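Local coordinates for protein branched-chain alpha-ketoacid decarboxylase (Lactococcus lactis, PDB 2VBF) that probably decarboxylates branched-chain and aromatic alpha-keto acids to aldehydes, using thiamine diphosphate and a magnesium ion as cofactors, at residues 219-224 / 298-303; 232-237 / 291-296; 248-253 / 349-354; 264-269 / 410-415. All coordinates share one frame; numbering follows the deposited sequence.

Contact 1. Residues 219-224 / 298-303; sequences SKIEES and FILMLG
Ser224 sets its CB squarely over one face of the Phe298 ring, 3.5 Å from the ring centroid and only 12° off the ring normal, a CH-pi contact made by the methylene of a polar residue. Phe298 reaches the helix because its CG stands anti to the backbone N (chi1 171°), which carries the ring off strand 298-302 toward helix 212-227. The hydroxyl of Ser224 takes little part: OG turns back along its own helix and bonds Lys220 O at 2.7 Å. That carbonyl also accepts Ser224 N, the two donors arriving from opposite faces of its plane. One turn earlier Ile221 meets Leu300, the two side chains crossing at about a right angle. Ile221 CD1 lies 3.9 Å from Leu300 CD1, while Ile221 CG2 approaches Leu300 CD2 at 4.1 Å. An alanine in place of Phe298 would strip the ring from beneath Ser224 CB and is likely to open a gap between helix and strand. Ile324 of strand 323-326 touches both Phe298 and Ile221. This tight, buried side contrasts with the outer side of the helix, where Ser219, Lys220 and Glu223 are exposed; there Glu222 points away from the strand and forms a salt bridge with Lys226. Leu300 continues the strand between its parallel neighbours 231-235 and 323-326. A helix laid on a parallel part of the sheet is the layered alpha/beta packing of the central domain in thiamine diphosphate-dependent decarboxylases.

Contact 2. Residues 232-237 / 291-296; sequences VVIAGH and NFVESA
Val232 overlaps the methyl group of Ala296, its CG1 lying 3.6 Å from Ala296 CB in the closest approach between the two segments. The valine's CB is also near, 4.0 Å from the same Ala296 CB. With chi1 at 71°, CG1 sits between the backbone N and the carbonyl carbon, and CG2 is anti to N; CG1 thus covers Ala296, while Val232 CG2 reaches the side chain of Val293, 4.4 Å from Val293 CG2. Two residues along the strand, Ile234 adds a lighter touch, its CD1 4.3 Å from Val293 CG1. Val293 is thus met by Val232 and by the tip of Ile234, one at each of its methyls. All four of these side chains are apolar and buried. The polar Ser295 is held apart from them: Ser295 OG bonds Asn291 O at 2.7 Å and is also bonded to Lys230, just ahead of the strand. Leu277 of strand 276-279 touches both Val232 and Phe292. Helix 287-295 leads directly into strand 298-302, the parallel neighbour of strand 231-235, and its packing on this face of the sheet is typical of the Rossmann-like alpha/beta fold of the central domain.

Contact 3. Residues 248-253 / 349-354; sequences VTQFVS and SLSELK
Phe251 leans from helix 245-255 onto the short 3-10 segment 350-352, where its base meets Ser351 and its ring meets Leu350. Its CB stands 4.0 Å from Ser351 OG, which lies at the ring edge, near its plane. With CG anti to the backbone N (chi1 174°), the ring is carried out over Leu350, whose CB packs against one face in a CH-pi contact, 15° off the normal and displaced toward the rim. On one flank of the ring, Phe251 CD1 is 3.8 Å from Leu350 CB, and Phe251 CE1 comes to 3.5 Å from Leu350 O. On the other flank Phe251 CD2 and CE2 meet the leucine's CD1 methyl, the former at 3.9 Å. Leu350 CB and CD1 therefore cover one face, while the leucine's carbonyl O comes in obliquely beside the CD1-CE1 edge of the ring. A serine in place of Phe251 removes the ring over Leu350 and would probably open a gap between the helix and the 3-10 segment. Ser351 OG finds its hydrogen-bond partner in Glu254 OE1, just beyond 248-253 on the same helix, a polar tie beside the apolar patch. Leu225 of helix 212-227 also packs on Phe251, and Leu218 of that helix on Leu350. The aromatic residue thus joins helices 245-255 and 212-227 to the 3-10 segment following helix 343-348, within a layer of the central alpha/beta domain.

Contact 4. Residues 264-269 / 410-415; sequences FGKSAV and IFLKSN
Lys266 stretches across to the 410-415 segment almost fully extended, its CG anti to the backbone N, and bends only at its last torsion (chi4 77°), which turns NZ onto Ile410 O. That hydrogen bond is 2.8 Å long, with a C=O...N angle of 155° and the donor tilted 19° from the carbonyl plane. The buried ammonium group has further partners: it forms a salt bridge with Glu271 OE2 and bonds Ser408 O, so a carboxylate and two carbonyls gather its charge. Leu412 points back toward segment 264-269, and its CD1 methyl touches both neighbouring side chains, 4.2 Å from Lys266 CE and 4.1 Å from Ser267 CB. Ser267 keeps its OG close to its own backbone, bonding Lys266 O at 2.6 Å in the carbonyl plane, on a lone pair; the same OG is bonded to Phe418 N of strand 417-419. Glu271 links the two sides a second time, its OE1 accepting Leu412 N. Lys266 and Ser267 occupy the corners of a type II beta turn, closed by Ala268 N on Gly265 O at 2.9 Å. The turn follows a strand of the central domain and docks on a loop of the C-terminal thiamine diphosphate-binding domain, making this a buried interdomain junction.

Contacts 1 and 2 share one sheet: strands 298-302 and 231-235 run side by side, joined by probable hydrogen bonds from Ile234 N to Leu300 O and from Leu302 N to Ile234 O, each 2.8 Å. Contact 3 adjoins contact 1, their centres about 12 Å apart, with Leu302 CD1 3.9 Å from Leu350 CD1. Contact 4, its centre about 21 Å from that of contact 1, touches contacts 2 and 3: Ala235 CB meets Ala268 CB at 3.8 Å, joining it to contact 2, while Val248 and Val269 join it to contact 3. Of the four, contact 4 leads toward the cofactor, the side chain of Ile410 being about 12 Å from that of Thr402, which binds thiamine diphosphate.

Contact 1. Residues 219-224 / 298-303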
loop_
_atom_site.group_PDB
_atom_site.type_symbol
_atom_site.label_atom_id
_atom_site.label_comp_id
_atom_site.label_asym_id
_atom_site.label_seq_id
_atom_site.Cartn_x
_atom_site.Cartn_y
_atom_site.Cartn_z
ATOM N N SER A 219 39.206 17.069 17.525
ATOM C CA SER A 219 39.979 17.831 18.516
ATOM C C SER A 219 39.079 18.659 19.426
ATOM O O SER A 219 39.300 18.718 20.642
ATOM C CB SER A 219 40.993 18.741 17.821
ATOM O OG SER A 219 41.982 17.956 17.178
ATOM N N LYS A 220 38.069 19.292 18.837
ATOM C CA LYS A 220 37.103 20.070 19.613
ATOM C C LYS A 220 36.228 19.182 20.500
ATOM O O LYS A 220 35.888 19.562 21.626
ATOM C CB LYS A 220 36.245 20.951 18.698
ATOM C CG LYS A 220 36.739 22.397 18.607
ATOM C CD LYS A 220 36.522 22.987 17.218
ATOM C CE LYS A 220 36.400 24.507 17.256
ATOM N NZ LYS A 220 37.501 25.167 18.022
ATOM N N ILE A 221 35.870 17.996 20.009
ATOM C CA ILE A 221 35.117 17.044 20.829
ATOM C C ILE A 221 35.977 16.589 22.007
ATOM O O ILE A 221 35.515 16.556 23.148
ATOM C CB ILE A 221 34.643 15.823 20.016
ATOM C CG1 ILE A 221 33.534 16.238 19.044
ATOM C CG2 ILE A 221 34.160 14.707 20.948
ATOM C CD1 ILE A 221 33.204 15.183 18.000
ATOM N N GLU A 222 37.232 16.255 21.720
ATOM C CA GLU A 222 38.173 15.830 22.754
ATOM C C GLU A 222 38.351 16.896 23.830
ATOM O O GLU A 222 38.221 16.612 25.014
ATOM C CB GLU A 222 39.526 15.519 22.141
ATOM C CG GLU A 222 40.524 14.947 23.130
ATOM C CD GLU A 222 41.868 14.663 22.496
ATOM O OE1 GLU A 222 42.105 15.130 21.357
ATOM O OE2 GLU A 222 42.682 13.978 23.150
ATOM N N GLU A 223 38.662 18.114 23.398
ATOM C CA GLU A 223 38.845 19.251 24.303
ATOM C C GLU A 223 37.603 19.449 25.169
ATOM O O GLU A 223 37.685 19.555 26.402
ATOM C CB GLU A 223 39.129 20.506 23.471
ATOM C CG GLU A 223 39.255 21.807 24.250
ATOM C CD GLU A 223 39.453 23.011 23.342
ATOM O OE1 GLU A 223 38.926 23.004 22.202
ATOM O OE2 GLU A 223 40.130 23.974 23.772
ATOM N N SER A 224 36.444 19.478 24.513
ATOM C CA SER A 224 35.182 19.697 25.207
ATOM C C SER A 224 34.898 18.611 26.238
ATOM O O SER A 224 34.459 18.902 27.351
ATOM C CB SER A 224 34.033 19.785 24.204
ATOM O OG SER A 224 34.231 20.866 23.314
ATOM N N PHE A 298 28.272 20.254 28.599
ATOM C CA PHE A 298 28.624 19.976 27.208
ATOM C C PHE A 298 27.726 18.856 26.715
ATOM O O PHE A 298 27.528 17.875 27.422
ATOM C CB PHE A 298 30.089 19.556 27.064
ATOM C CG PHE A 298 30.437 19.051 25.685
ATOM C CD1 PHE A 298 30.341 19.897 24.591
ATOM C CD2 PHE A 298 30.824 17.728 25.472
ATOM C CE1 PHE A 298 30.644 19.455 23.332
ATOM C CE2 PHE A 298 31.132 17.276 24.202
ATOM C CZ PHE A 298 31.040 18.136 23.126
ATOM N N ILE A 299 27.192 19.010 25.504
ATOM C CA ILE A 299 26.328 18.005 24.887
ATOM C C ILE A 299 26.939 17.596 23.553
ATOM O O ILE A 299 27.205 18.454 22.705
ATOM C CB ILE A 299 24.917 18.543 24.613
ATOM C CG1 ILE A 299 24.273 19.080 25.896
ATOM C CG2 ILE A 299 24.042 17.443 23.972
ATOM C CD1 ILE A 299 23.138 20.040 25.644
ATOM N N LEU A 300 27.159 16.294 23.384
ATOM C CA LEU A 300 27.559 15.704 22.101
ATOM C C LEU A 300 26.379 14.897 21.544
ATOM O O LEU A 300 26.001 13.859 22.127
ATOM C CB LEU A 300 28.771 14.794 22.292
ATOM C CG LEU A 300 29.327 14.036 21.078
ATOM C CD1 LEU A 300 29.839 15.024 20.019
ATOM C CD2 LEU A 300 30.433 13.067 21.488
ATOM N N MET A 301 25.772 15.381 20.455
ATOM C CA MET A 301 24.709 14.626 19.775
ATOM C C MET A 301 25.278 13.898 18.562
ATOM O O MET A 301 25.947 14.506 17.709
ATOM C CB MET A 301 23.552 15.522 19.322
ATOM C CG MET A 301 22.896 16.308 20.441
ATOM S SD MET A 301 21.114 16.549 20.197
ATOM C CE MET A 301 21.012 17.299 18.569
ATOM N N LEU A 302 25.010 12.598 18.491
ATOM C CA LEU A 302 25.486 11.750 17.404
ATOM C C LEU A 302 24.292 11.161 16.672
ATOM O O LEU A 302 23.639 10.254 17.176
ATOM C CB LEU A 302 26.347 10.618 17.949
ATOM C CG LEU A 302 27.551 11.051 18.781
ATOM C CD1 LEU A 302 28.287 9.837 19.318
ATOM C CD2 LEU A 302 28.470 11.903 17.954
ATOM N N GLY A 303 24.013 11.693 15.489
ATOM C CA GLY A 303 22.970 11.152 14.623
ATOM C C GLY A 303 21.543 11.314 15.102
ATOM O O GLY A 303 20.699 10.451 14.846
#

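Contact 2. Residues 232-237 / 291-296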
loop_
_atom_site.group_PDB
_atom_site.type_symbol
_atom_site.label_atom_id
_atom_site.label_comp_id
_atom_site.label_asym_id
_atom_site.label_seq_id
_atom_site.Cartn_x
_atom_site.Cartn_y
_atom_site.Cartn_z
ATOM N N VAL A 232 27.216 15.089 28.500
ATOM C CA VAL A 232 26.222 14.078 28.159
ATOM C C VAL A 232 26.285 13.826 26.652
ATOM O O VAL A 232 26.459 14.753 25.849
ATOM C CB VAL A 232 24.785 14.474 28.617
ATOM C CG1 VAL A 232 24.233 15.613 27.773
ATOM C CG2 VAL A 232 23.829 13.246 28.566
ATOM N N VAL A 233 26.210 12.549 26.284
ATOM C CA VAL A 233 26.128 12.136 24.890
ATOM C C VAL A 233 24.669 11.805 24.597
ATOM O O VAL A 233 23.993 11.178 25.412
ATOM C CB VAL A 233 26.998 10.897 24.616
ATOM C CG1 VAL A 233 26.940 10.504 23.123
ATOM C CG2 VAL A 233 28.429 11.155 25.049
ATOM N N ILE A 234 24.167 12.257 23.453
ATOM C CA ILE A 234 22.846 11.848 22.997
ATOM C C ILE A 234 23.036 11.130 21.654
ATOM O O ILE A 234 23.539 11.725 20.698
ATOM C CB ILE A 234 21.863 13.047 22.843
ATOM C CG1 ILE A 234 21.872 13.936 24.095
ATOM C CG2 ILE A 234 20.446 12.535 22.519
ATOM C CD1 ILE A 234 20.916 15.127 24.020
ATOM N N ALA A 235 22.672 9.847 21.591
ATOM C CA ALA A 235 22.788 9.061 20.358
ATOM C C ALA A 235 21.406 8.907 19.715
ATOM O O ALA A 235 20.399 8.794 20.414
ATOM C CB ALA A 235 23.407 7.705 20.628
ATOM N N GLY A 236 21.369 8.914 18.383
ATOM C CA GLY A 236 20.118 8.841 17.643
ATOM C C GLY A 236 20.125 7.837 16.508
ATOM O O GLY A 236 21.041 7.016 16.381
ATOM N N HIS A 237 19.090 7.933 15.673
ATOM C CA HIS A 237 18.782 6.899 14.707
ATOM C C HIS A 237 19.857 6.759 13.643
ATOM O O HIS A 237 20.014 5.686 13.100
ATOM C CB HIS A 237 17.414 7.140 14.050
ATOM C CG HIS A 237 17.386 8.314 13.123
ATOM N ND1 HIS A 237 17.400 9.614 13.576
ATOM C CD2 HIS A 237 17.363 8.384 11.770
ATOM C CE1 HIS A 237 17.370 10.435 12.546
ATOM N NE2 HIS A 237 17.349 9.715 11.435
ATOM N N ASN A 291 16.642 16.605 34.409
ATOM C CA ASN A 291 17.529 17.543 35.076
ATOM C C ASN A 291 19.004 17.364 34.705
ATOM O O ASN A 291 19.728 18.350 34.563
ATOM C CB ASN A 291 17.376 17.412 36.589
ATOM C CG ASN A 291 16.021 17.892 37.092
ATOM O OD1 ASN A 291 15.295 18.618 36.397
ATOM N ND2 ASN A 291 15.677 17.486 38.312
ATOM N N PHE A 292 19.434 16.111 34.548
ATOM C CA PHE A 292 20.814 15.799 34.231
ATOM C C PHE A 292 21.144 16.304 32.831
ATOM O O PHE A 292 22.097 17.075 32.635
ATOM C CB PHE A 292 21.062 14.281 34.324
ATOM C CG PHE A 292 22.522 13.903 34.318
ATOM C CD1 PHE A 292 23.155 13.515 35.491
ATOM C CD2 PHE A 292 23.264 13.927 33.140
ATOM C CE1 PHE A 292 24.498 13.170 35.497
ATOM C CE2 PHE A 292 24.617 13.601 33.141
ATOM C CZ PHE A 292 25.236 13.214 34.329
ATOM N N VAL A 293 20.348 15.869 31.856
ATOM C CA VAL A 293 20.566 16.249 30.459
ATOM C C VAL A 293 20.563 17.762 30.274
ATOM O O VAL A 293 21.435 18.300 29.612
ATOM C CB VAL A 293 19.514 15.631 29.516
ATOM C CG1 VAL A 293 19.717 16.153 28.068
ATOM C CG2 VAL A 293 19.589 14.111 29.568
ATOM N N GLU A 294 19.591 18.434 30.883
ATOM C CA GLU A 294 19.381 19.872 30.694
ATOM C C GLU A 294 20.309 20.763 31.538
ATOM O O GLU A 294 20.346 21.989 31.345
ATOM C CB GLU A 294 17.904 20.209 30.944
ATOM C CG GLU A 294 16.977 19.461 29.975
ATOM C CD GLU A 294 15.497 19.723 30.186
ATOM O OE1 GLU A 294 15.129 20.445 31.145
ATOM O OE2 GLU A 294 14.702 19.202 29.376
ATOM N N SER A 295 21.045 20.157 32.469
ATOM C CA SER A 295 22.099 20.861 33.226
ATOM C C SER A 295 23.535 20.511 32.774
ATOM O O SER A 295 24.510 21.095 33.276
ATOM C CB SER A 295 21.943 20.581 34.723
ATOM O OG SER A 295 22.247 19.237 35.044
ATOM N N ALA A 296 23.677 19.578 31.828
ATOM C CA ALA A 296 24.992 19.197 31.309
ATOM C C ALA A 296 25.713 20.435 30.785
ATOM O O ALA A 296 25.078 21.304 30.184
ATOM C CB ALA A 296 24.852 18.148 30.185
#

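Contact 3. Residues 248-253 / 349-354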
loop_
_atom_site.group_PDB
_atom_site.type_symbol
_atom_site.label_atom_id
_atom_site.label_comp_id
_atom_site.label_asym_id
_atom_site.label_seq_id
_atom_site.Cartn_x
_atom_site.Cartn_y
_atom_site.Cartn_z
ATOM N N VAL A 248 29.744 3.161 19.233
ATOM C CA VAL A 248 29.346 4.117 20.268
ATOM C C VAL A 248 29.315 3.478 21.669
ATOM O O VAL A 248 29.763 4.090 22.645
ATOM C CB VAL A 248 27.966 4.752 19.932
ATOM C CG1 VAL A 248 27.522 5.717 21.034
ATOM C CG2 VAL A 248 28.031 5.452 18.591
ATOM N N THR A 249 28.798 2.253 21.759
ATOM C CA THR A 249 28.734 1.524 23.014
ATOM C C THR A 249 30.145 1.354 23.580
ATOM O O THR A 249 30.358 1.625 24.755
ATOM C CB THR A 249 28.014 0.168 22.833
ATOM O OG1 THR A 249 26.618 0.406 22.550
ATOM C CG2 THR A 249 28.137 -0.704 24.054
ATOM N N GLN A 250 31.098 0.978 22.724
ATOM C CA GLN A 250 32.498 0.808 23.144
ATOM C C GLN A 250 33.093 2.135 23.612
ATOM O O GLN A 250 33.763 2.191 24.643
ATOM C CB GLN A 250 33.357 0.220 22.014
ATOM C CG GLN A 250 34.778 -0.196 22.444
ATOM C CD GLN A 250 35.567 -0.866 21.322
ATOM O OE1 GLN A 250 35.911 -0.236 20.330
ATOM N NE2 GLN A 250 35.868 -2.152 21.492
ATOM N N PHE A 251 32.865 3.197 22.847
ATOM C CA PHE A 251 33.334 4.546 23.230
ATOM C C PHE A 251 32.806 4.977 24.606
ATOM O O PHE A 251 33.567 5.405 25.482
ATOM C CB PHE A 251 32.926 5.567 22.167
ATOM C CG PHE A 251 33.241 6.993 22.534
ATOM C CD1 PHE A 251 34.561 7.392 22.734
ATOM C CD2 PHE A 251 32.228 7.935 22.675
ATOM C CE1 PHE A 251 34.870 8.707 23.062
ATOM C CE2 PHE A 251 32.531 9.260 23.009
ATOM C CZ PHE A 251 33.852 9.638 23.203
ATOM N N VAL A 252 31.502 4.842 24.799
ATOM C CA VAL A 252 30.866 5.216 26.069
ATOM C C VAL A 252 31.346 4.329 27.215
ATOM O O VAL A 252 31.546 4.810 28.334
ATOM C CB VAL A 252 29.310 5.169 25.945
ATOM C CG1 VAL A 252 28.639 5.315 27.294
ATOM C CG2 VAL A 252 28.849 6.242 24.968
ATOM N N SER A 253 31.520 3.035 26.932
ATOM C CA SER A 253 32.007 2.074 27.909
ATOM C C SER A 253 33.387 2.488 28.437
ATOM O O SER A 253 33.619 2.529 29.644
ATOM C CB SER A 253 32.096 0.688 27.245
ATOM O OG SER A 253 32.507 -0.294 28.157
ATOM N N SER A 349 36.156 7.417 14.670
ATOM C CA SER A 349 37.432 7.943 15.167
ATOM C C SER A 349 37.358 8.352 16.644
ATOM O O SER A 349 38.352 8.803 17.220
ATOM C CB SER A 349 37.893 9.130 14.314
ATOM O OG SER A 349 36.986 10.217 14.406
ATOM N N LEU A 350 36.188 8.193 17.264
ATOM C CA LEU A 350 36.018 8.590 18.666
ATOM C C LEU A 350 36.895 7.771 19.619
ATOM O O LEU A 350 37.373 8.302 20.622
ATOM C CB LEU A 350 34.551 8.504 19.094
ATOM C CG LEU A 350 33.620 9.591 18.551
ATOM C CD1 LEU A 350 32.181 9.306 18.980
ATOM C CD2 LEU A 350 34.053 10.994 18.999
ATOM N N SER A 351 37.111 6.492 19.316
ATOM C CA SER A 351 37.956 5.654 20.181
ATOM C C SER A 351 39.467 5.782 19.875
ATOM O O SER A 351 40.282 5.122 20.514
ATOM C CB SER A 351 37.481 4.189 20.185
ATOM O OG SER A 351 36.440 3.996 21.140
ATOM N N GLU A 352 39.831 6.632 18.915
ATOM C CA GLU A 352 41.204 7.148 18.820
ATOM C C GLU A 352 41.487 8.126 19.965
ATOM O O GLU A 352 42.654 8.408 20.271
ATOM C CB GLU A 352 41.441 7.918 17.516
ATOM C CG GLU A 352 41.564 7.099 16.233
ATOM C CD GLU A 352 41.687 7.992 14.994
ATOM O OE1 GLU A 352 42.141 9.158 15.127
ATOM O OE2 GLU A 352 41.327 7.532 13.880
ATOM N N LEU A 353 40.426 8.688 20.550
ATOM C CA LEU A 353 40.573 9.669 21.616
ATOM C C LEU A 353 40.889 8.934 22.902
ATOM O O LEU A 353 40.173 8.009 23.302
ATOM C CB LEU A 353 39.309 10.520 21.790
ATOM C CG LEU A 353 38.808 11.276 20.555
ATOM C CD1 LEU A 353 37.611 12.132 20.926
ATOM C CD2 LEU A 353 39.896 12.136 19.928
ATOM N N LYS A 354 41.974 9.357 23.533
ATOM C CA LYS A 354 42.468 8.741 24.742
ATOM C C LYS A 354 42.376 9.702 25.920
ATOM O O LYS A 354 42.367 10.923 25.753
ATOM C CB LYS A 354 43.923 8.307 24.537
ATOM C CG LYS A 354 44.104 7.222 23.483
ATOM C CD LYS A 354 43.549 5.894 23.973
ATOM C CE LYS A 354 43.498 4.855 22.891
ATOM N NZ LYS A 354 42.939 3.594 23.420
#

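Contact 4. Residues 264-269 / 410-415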
loop_
_atom_site.group_PDB
_atom_site.type_symbol
_atom_site.label_atom_id
_atom_site.label_comp_id
_atom_site.label_asym_id
_atom_site.label_seq_id
_atom_site.Cartn_x
_atom_site.Cartn_y
_atom_site.Cartn_z
ATOM N N PHE A 264 13.480 7.954 19.240
ATOM C CA PHE A 264 13.832 7.893 17.813
ATOM C C PHE A 264 15.331 7.620 17.797
ATOM O O PHE A 264 16.137 8.521 18.005
ATOM C CB PHE A 264 13.513 9.236 17.153
ATOM C CG PHE A 264 13.753 9.314 15.656
ATOM C CD1 PHE A 264 13.776 8.191 14.835
ATOM C CD2 PHE A 264 13.875 10.566 15.068
ATOM C CE1 PHE A 264 13.949 8.327 13.443
ATOM C CE2 PHE A 264 14.053 10.719 13.695
ATOM C CZ PHE A 264 14.098 9.600 12.881
ATOM N N GLY A 265 15.675 6.359 17.575
ATOM C CA GLY A 265 17.027 5.881 17.749
ATOM C C GLY A 265 17.247 5.086 19.025
ATOM O O GLY A 265 18.391 4.852 19.396
ATOM N N LYS A 266 16.175 4.632 19.686
ATOM C CA LYS A 266 16.327 3.788 20.864
ATOM C C LYS A 266 17.133 2.538 20.493
ATOM O O LYS A 266 16.859 1.912 19.476
ATOM C CB LYS A 266 14.969 3.389 21.438
ATOM C CG LYS A 266 15.054 2.533 22.699
ATOM C CD LYS A 266 13.684 2.315 23.328
ATOM C CE LYS A 266 13.753 1.366 24.505
ATOM N NZ LYS A 266 14.303 2.018 25.749
ATOM N N SER A 267 18.116 2.222 21.334
ATOM C CA SER A 267 19.097 1.139 21.147
ATOM C C SER A 267 20.257 1.525 20.215
ATOM O O SER A 267 21.037 0.658 19.812
ATOM C CB SER A 267 18.459 -0.217 20.752
ATOM O OG SER A 267 18.143 -0.328 19.371
ATOM N N ALA A 268 20.392 2.824 19.925
ATOM C CA ALA A 268 21.597 3.363 19.272
ATOM C C ALA A 268 22.854 3.072 20.107
ATOM O O ALA A 268 23.962 3.115 19.600
ATOM C CB ALA A 268 21.464 4.857 19.047
ATOM N N VAL A 269 22.653 2.844 21.397
ATOM C CA VAL A 269 23.676 2.317 22.298
ATOM C C VAL A 269 23.057 1.206 23.133
ATOM O O VAL A 269 21.837 1.122 23.243
ATOM C CB VAL A 269 24.242 3.404 23.223
ATOM C CG1 VAL A 269 24.874 4.512 22.382
ATOM C CG2 VAL A 269 23.171 3.923 24.192
ATOM N N ILE A 410 11.191 1.225 28.490
ATOM C CA ILE A 410 11.765 0.063 29.171
ATOM C C ILE A 410 13.291 0.029 28.980
ATOM O O ILE A 410 13.821 0.352 27.915
ATOM C CB ILE A 410 11.073 -1.284 28.783
ATOM C CG1 ILE A 410 11.567 -1.832 27.441
ATOM C CG2 ILE A 410 9.551 -1.138 28.796
ATOM C CD1 ILE A 410 12.662 -2.865 27.589
ATOM N N PHE A 411 13.995 -0.318 30.060
ATOM C CA PHE A 411 15.447 -0.474 30.002
ATOM C C PHE A 411 15.745 -1.839 29.428
ATOM O O PHE A 411 15.323 -2.864 29.973
ATOM C CB PHE A 411 16.104 -0.328 31.380
ATOM C CG PHE A 411 16.213 1.089 31.839
ATOM C CD1 PHE A 411 17.359 1.833 31.591
ATOM C CD2 PHE A 411 15.166 1.698 32.500
ATOM C CE1 PHE A 411 17.467 3.146 32.005
ATOM C CE2 PHE A 411 15.266 3.033 32.920
ATOM C CZ PHE A 411 16.423 3.751 32.675
ATOM N N LEU A 412 16.448 -1.841 28.305
ATOM C CA LEU A 412 16.811 -3.068 27.642
ATOM C C LEU A 412 18.027 -3.653 28.330
ATOM O O LEU A 412 18.851 -2.927 28.909
ATOM C CB LEU A 412 17.140 -2.821 26.171
ATOM C CG LEU A 412 16.008 -2.205 25.340
ATOM C CD1 LEU A 412 16.518 -1.812 23.960
ATOM C CD2 LEU A 412 14.830 -3.160 25.246
ATOM N N LYS A 413 18.133 -4.971 28.236
ATOM C CA LYS A 413 19.273 -5.692 28.773
ATOM C C LYS A 413 20.411 -5.731 27.774
ATOM O O LYS A 413 20.321 -5.206 26.654
ATOM C CB LYS A 413 18.831 -7.090 29.215
ATOM C CG LYS A 413 17.731 -6.992 30.263
ATOM C CD LYS A 413 17.525 -8.245 31.059
ATOM C CE LYS A 413 16.583 -7.988 32.237
ATOM N NZ LYS A 413 15.302 -7.311 31.855
ATOM N N SER A 414 21.515 -6.337 28.186
ATOM C CA SER A 414 22.707 -6.359 27.366
ATOM C C SER A 414 22.463 -6.980 25.984
ATOM O O SER A 414 21.736 -7.971 25.863
ATOM C CB SER A 414 23.788 -7.142 28.101
ATOM O OG SER A 414 23.335 -8.456 28.345
ATOM N N ASN A 415 23.081 -6.385 24.961
ATOM C CA ASN A 415 22.988 -6.816 23.561
ATOM C C ASN A 415 21.556 -6.898 23.018
ATOM O O ASN A 415 21.278 -7.607 22.045
ATOM C CB ASN A 415 23.711 -8.151 23.353
ATOM C CG ASN A 415 23.964 -8.455 21.894
ATOM O OD1 ASN A 415 24.439 -7.612 21.136
ATOM N ND2 ASN A 415 23.622 -9.666 21.482
#